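Local coordinates for protein serine protease inhibitor (Thermoanaerobacter tengcongensis, PDB 2PEF) that probably inhibits serine-type endopeptidases as a thermophilic member of the serpin family, caught here in the latent state, at residues 217-229 with 348-360. Residues are numbered along the deposited sequence; the frame is centred on the assembly and turned at random.
Sequences YAKNHYSFVAILP and NRPFIFAIIDNST
N358, just past the end of strand 350-357, reaches both the turn leading into strand 222-229 and the strand itself, and its amide nitrogen does the gripping: ND2 donates to S223 OG at 2.8 Å and to the backbone O of N220 at 2.9 Å. Both acceptors lie near the amide plane, though ND2 itself stands above the carbonyl plane of N220. With CG anti to its own carbonyl carbon (chi1 -72°), N358 turns the amide toward N220 and S223, while its backbone N bonds H221 O. With a leucine here, the N220 carbonyl and S223 hydroxyl would probably lose their shared donor, leaving the turn less firmly tied. Beyond this end the strands pair antiparallel through S223-I356, V225-A354 and I227-I352, each joined by two backbone bonds. On the face bearing F224 and F353, the two rings are almost parallel, planes at 9°, yet slid apart with centroids 5.5 Å distant; F224 CZ instead meets F353 CB at 3.5 Å. F266 of strand 255-273 touches both phenylalanines. On the other face V225 CG2 packs at 3.9 Å against I356 CD1, the side chains crossing at about a right angle, and P229 CG meets I352 CD1 at 3.7 Å, beneath helix 235-241. At the far end L228 CD1 lies against P350 O. The pair belongs to serpin sheet B, joining the hairpin 210-229 to the strand that follows the reactive-centre region. Its middle is apolar and buried; backbone bonds tie it along its length, the N358 amide and a water between H221 O and D357 OD1 fasten one end, and a water between P229 O and P350 O the other.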
loop_
_atom_site.group_PDB
_atom_site.type_symbol
_atom_site.label_atom_id
_atom_site.label_comp_id
_atom_site.label_asym_id
_atom_site.label_seq_id
_atom_site.Cartn_x
_atom_site.Cartn_y
_atom_site.Cartn_z
ATOM N N TYR A 217 0.635 10.198 15.300
ATOM C CA TYR A 217 -0.805 10.066 15.506
ATOM C C TYR A 217 -1.075 9.704 16.960
ATOM O O TYR A 217 -0.182 9.230 17.675
ATOM C CB TYR A 217 -1.411 9.018 14.566
ATOM C CG TYR A 217 -1.313 9.407 13.110
ATOM C CD1 TYR A 217 -0.306 8.884 12.303
ATOM C CD2 TYR A 217 -2.211 10.323 12.547
ATOM C CE1 TYR A 217 -0.200 9.244 10.963
ATOM C CE2 TYR A 217 -2.116 10.693 11.206
ATOM C CZ TYR A 217 -1.098 10.153 10.424
ATOM O OH TYR A 217 -0.979 10.500 9.104
ATOM N N ALA A 218 -2.311 9.944 17.390
ATOM C CA ALA A 218 -2.740 9.656 18.754
ATOM C C ALA A 218 -2.332 8.251 19.163
ATOM O O ALA A 218 -2.501 7.305 18.385
ATOM C CB ALA A 218 -4.249 9.802 18.858
ATOM N N LYS A 219 -1.803 8.134 20.384
ATOM C CA LYS A 219 -1.368 6.856 20.987
ATOM C C LYS A 219 -0.038 6.311 20.446
ATOM O O LYS A 219 0.458 5.271 20.910
ATOM C CB LYS A 219 -2.484 5.811 20.932
ATOM C CG LYS A 219 -3.737 6.278 21.651
ATOM C CD LYS A 219 -4.891 5.312 21.523
ATOM C CE LYS A 219 -6.186 5.994 21.958
ATOM N NZ LYS A 219 -7.372 5.122 21.754
ATOM N N ASN A 220 0.527 7.022 19.472
ATOM C CA ASN A 220 1.903 6.802 18.998
ATOM C C ASN A 220 2.219 5.463 18.327
ATOM O O ASN A 220 3.391 5.113 18.162
ATOM C CB ASN A 220 2.914 7.091 20.111
ATOM C CG ASN A 220 3.028 8.571 20.406
ATOM O OD1 ASN A 220 2.349 9.090 21.288
ATOM N ND2 ASN A 220 3.864 9.262 19.647
ATOM N N HIS A 221 1.185 4.733 17.915
ATOM C CA HIS A 221 1.389 3.492 17.160
ATOM C C HIS A 221 1.838 3.774 15.737
ATOM O O HIS A 221 2.580 2.987 15.130
ATOM C CB HIS A 221 0.106 2.672 17.135
ATOM C CG HIS A 221 -0.422 2.360 18.495
ATOM N ND1 HIS A 221 0.279 1.603 19.408
ATOM C CD2 HIS A 221 -1.588 2.694 19.095
ATOM C CE1 HIS A 221 -0.434 1.485 20.515
ATOM N NE2 HIS A 221 -1.571 2.140 20.350
ATOM N N TYR A 222 1.375 4.904 15.209
ATOM C CA TYR A 222 1.677 5.302 13.836
ATOM C C TYR A 222 2.130 6.744 13.798
ATOM O O TYR A 222 1.787 7.534 14.673
ATOM C CB TYR A 222 0.452 5.109 12.936
ATOM C CG TYR A 222 -0.096 3.704 13.002
ATOM C CD1 TYR A 222 -1.287 3.429 13.673
ATOM C CD2 TYR A 222 0.591 2.645 12.414
ATOM C CE1 TYR A 222 -1.786 2.127 13.742
ATOM C CE2 TYR A 222 0.107 1.346 12.477
ATOM C CZ TYR A 222 -1.078 1.094 13.146
ATOM O OH TYR A 222 -1.553 -0.193 13.214
ATOM N N SER A 223 2.914 7.078 12.778
ATOM C CA SER A 223 3.350 8.445 12.555
ATOM C C SER A 223 3.341 8.789 11.073
ATOM O O SER A 223 3.291 7.907 10.213
ATOM C CB SER A 223 4.747 8.684 13.137
ATOM O OG SER A 223 4.729 8.575 14.551
ATOM N N PHE A 224 3.379 10.085 10.800
ATOM C CA PHE A 224 3.423 10.605 9.452
ATOM C C PHE A 224 4.830 11.141 9.214
ATOM O O PHE A 224 5.303 12.015 9.945
ATOM C CB PHE A 224 2.381 11.723 9.300
ATOM C CG PHE A 224 2.238 12.245 7.897
ATOM C CD1 PHE A 224 1.299 11.693 7.029
ATOM C CD2 PHE A 224 3.018 13.308 7.450
ATOM C CE1 PHE A 224 1.149 12.175 5.732
ATOM C CE2 PHE A 224 2.876 13.793 6.148
ATOM C CZ PHE A 224 1.935 13.229 5.296
ATOM N N VAL A 225 5.493 10.591 8.199
ATOM C CA VAL A 225 6.829 11.024 7.801
ATOM C C VAL A 225 6.708 11.940 6.584
ATOM O O VAL A 225 6.053 11.578 5.608
ATOM C CB VAL A 225 7.712 9.793 7.461
ATOM C CG1 VAL A 225 9.054 10.216 6.851
ATOM C CG2 VAL A 225 7.923 8.936 8.703
ATOM N N ALA A 226 7.327 13.124 6.652
ATOM C CA ALA A 226 7.362 14.062 5.523
ATOM C C ALA A 226 8.810 14.335 5.148
ATOM O O ALA A 226 9.619 14.652 6.017
ATOM C CB ALA A 226 6.652 15.364 5.875
ATOM N N ILE A 227 9.136 14.195 3.862
ATOM C CA ILE A 227 10.511 14.357 3.387
ATOM C C ILE A 227 10.540 15.342 2.228
ATOM O O ILE A 227 9.838 15.157 1.242
ATOM C CB ILE A 227 11.125 13.008 2.939
ATOM C CG1 ILE A 227 11.127 12.006 4.095
ATOM C CG2 ILE A 227 12.548 13.211 2.383
ATOM C CD1 ILE A 227 11.387 10.585 3.662
ATOM N N LEU A 228 11.348 16.389 2.361
ATOM C CA LEU A 228 11.409 17.438 1.356
ATOM C C LEU A 228 12.776 17.484 0.672
ATOM O O LEU A 228 13.739 17.987 1.248
ATOM C CB LEU A 228 11.101 18.800 1.994
ATOM C CG LEU A 228 11.044 20.025 1.079
ATOM C CD1 LEU A 228 9.724 20.066 0.314
ATOM C CD2 LEU A 228 11.224 21.286 1.910
ATOM N N PRO A 229 12.868 16.935 -0.553
ATOM C CA PRO A 229 14.107 17.058 -1.325
ATOM C C PRO A 229 14.438 18.525 -1.608
ATOM O O PRO A 229 13.539 19.324 -1.872
ATOM C CB PRO A 229 13.783 16.304 -2.618
ATOM C CG PRO A 229 12.693 15.350 -2.225
ATOM C CD PRO A 229 11.857 16.144 -1.276
ATOM N N ASN A 348 6.083 23.785 -5.940
ATOM C CA ASN A 348 7.501 24.035 -6.168
ATOM C C ASN A 348 8.342 23.382 -5.079
ATOM O O ASN A 348 9.557 23.208 -5.229
ATOM C CB ASN A 348 7.768 25.534 -6.256
ATOM C CG ASN A 348 7.212 26.141 -7.527
ATOM O OD1 ASN A 348 7.440 25.627 -8.623
ATOM N ND2 ASN A 348 6.469 27.230 -7.388
ATOM N N ARG A 349 7.673 23.004 -3.992
ATOM C CA ARG A 349 8.276 22.217 -2.929
ATOM C C ARG A 349 7.506 20.903 -2.755
ATOM O O ARG A 349 6.828 20.703 -1.739
ATOM C CB ARG A 349 8.327 23.009 -1.618
ATOM C CG ARG A 349 9.087 24.326 -1.718
ATOM C CD ARG A 349 9.566 24.787 -0.356
ATOM N NE ARG A 349 8.457 25.102 0.541
ATOM C CZ ARG A 349 8.558 25.170 1.864
ATOM N NH1 ARG A 349 9.720 24.938 2.460
ATOM N NH2 ARG A 349 7.491 25.461 2.596
ATOM N N PRO A 350 7.619 19.993 -3.744
ATOM C CA PRO A 350 6.929 18.715 -3.618
ATOM C C PRO A 350 7.606 17.888 -2.535
ATOM O O PRO A 350 8.743 18.189 -2.150
ATOM C CB PRO A 350 7.121 18.070 -4.994
ATOM C CG PRO A 350 8.369 18.677 -5.515
ATOM C CD PRO A 350 8.396 20.074 -4.998
ATOM N N PHE A 351 6.910 16.875 -2.032
ATOM C CA PHE A 351 7.443 16.076 -0.941
ATOM C C PHE A 351 7.004 14.623 -0.984
ATOM O O PHE A 351 6.013 14.281 -1.619
ATOM C CB PHE A 351 7.108 16.707 0.419
ATOM C CG PHE A 351 5.636 16.800 0.716
ATOM C CD1 PHE A 351 4.985 15.776 1.408
ATOM C CD2 PHE A 351 4.904 17.921 0.339
ATOM C CE1 PHE A 351 3.627 15.863 1.700
ATOM C CE2 PHE A 351 3.545 18.016 0.628
ATOM C CZ PHE A 351 2.908 16.987 1.314
ATOM N N ILE A 352 7.780 13.787 -0.302
ATOM C CA ILE A 352 7.501 12.367 -0.159
ATOM C C ILE A 352 6.942 12.198 1.243
ATOM O O ILE A 352 7.353 12.901 2.162
ATOM C CB ILE A 352 8.801 11.520 -0.348
ATOM C CG1 ILE A 352 9.252 11.523 -1.814
ATOM C CG2 ILE A 352 8.620 10.066 0.118
ATOM C CD1 ILE A 352 10.048 12.736 -2.232
ATOM N N PHE A 353 5.984 11.297 1.411
ATOM C CA PHE A 353 5.474 11.023 2.748
ATOM C C PHE A 353 5.244 9.537 2.947
ATOM O O PHE A 353 5.155 8.771 1.980
ATOM C CB PHE A 353 4.185 11.808 3.022
ATOM C CG PHE A 353 3.022 11.344 2.207
ATOM C CD1 PHE A 353 2.191 10.325 2.669
ATOM C CD2 PHE A 353 2.756 11.924 0.979
ATOM C CE1 PHE A 353 1.120 9.884 1.902
ATOM C CE2 PHE A 353 1.689 11.487 0.203
ATOM C CZ PHE A 353 0.864 10.468 0.668
ATOM N N ALA A 354 5.140 9.146 4.213
ATOM C CA ALA A 354 4.797 7.787 4.569
ATOM C C ALA A 354 3.989 7.797 5.853
ATOM O O ALA A 354 4.166 8.670 6.705
ATOM C CB ALA A 354 6.034 6.948 4.731
ATOM N N ILE A 355 3.078 6.837 5.958
ATOM C CA ILE A 355 2.425 6.517 7.213
ATOM C C ILE A 355 3.148 5.275 7.725
ATOM O O ILE A 355 3.115 4.226 7.073
ATOM C CB ILE A 355 0.918 6.239 7.013
ATOM C CG1 ILE A 355 0.222 7.500 6.476
ATOM C CG2 ILE A 355 0.287 5.741 8.315
ATOM C CD1 ILE A 355 -1.184 7.265 5.969
ATOM N N ILE A 356 3.815 5.401 8.872
ATOM C CA ILE A 356 4.657 4.316 9.386
ATOM C C ILE A 356 4.129 3.662 10.661
ATOM O O ILE A 356 3.510 4.307 11.511
ATOM C CB ILE A 356 6.152 4.752 9.600
ATOM C CG1 ILE A 356 6.269 5.889 10.626
ATOM C CG2 ILE A 356 6.811 5.117 8.268
ATOM C CD1 ILE A 356 7.659 6.049 11.253
ATOM N N ASP A 357 4.395 2.364 10.763
ATOM C CA ASP A 357 4.187 1.583 11.968
ATOM C C ASP A 357 5.415 1.823 12.848
ATOM O O ASP A 357 6.521 1.390 12.516
ATOM C CB ASP A 357 4.026 0.107 11.560
ATOM C CG ASP A 357 4.348 -0.882 12.677
ATOM O OD1 ASP A 357 4.166 -0.565 13.871
ATOM O OD2 ASP A 357 4.770 -2.008 12.332
ATOM N N ASN A 358 5.217 2.531 13.961
ATOM C CA ASN A 358 6.329 2.905 14.841
ATOM C C ASN A 358 7.077 1.749 15.511
ATOM O O ASN A 358 8.203 1.931 15.983
ATOM C CB ASN A 358 5.884 3.950 15.870
ATOM C CG ASN A 358 5.644 5.310 15.250
ATOM O OD1 ASN A 358 6.374 5.734 14.352
ATOM N ND2 ASN A 358 4.615 6.009 15.730
ATOM N N SER A 359 6.470 0.564 15.539
ATOM C CA SER A 359 7.135 -0.610 16.117
ATOM C C SER A 359 8.226 -1.176 15.204
ATOM O O SER A 359 9.119 -1.889 15.669
ATOM C CB SER A 359 6.120 -1.702 16.478
ATOM O OG SER A 359 5.639 -2.367 15.319
ATOM N N THR A 360 8.153 -0.856 13.912
ATOM C CA THR A 360 9.071 -1.420 12.913
ATOM C C THR A 360 9.693 -0.364 11.997
ATOM O O THR A 360 10.720 -0.616 11.367
ATOM C CB THR A 360 8.355 -2.442 12.000
ATOM O OG1 THR A 360 7.292 -1.782 11.300
ATOM C CG2 THR A 360 7.800 -3.622 12.798
HETATM O O HOH W 1 2.857 0.503 16.049
HETATM O O HOH W 2 10.993 19.662 -2.813
#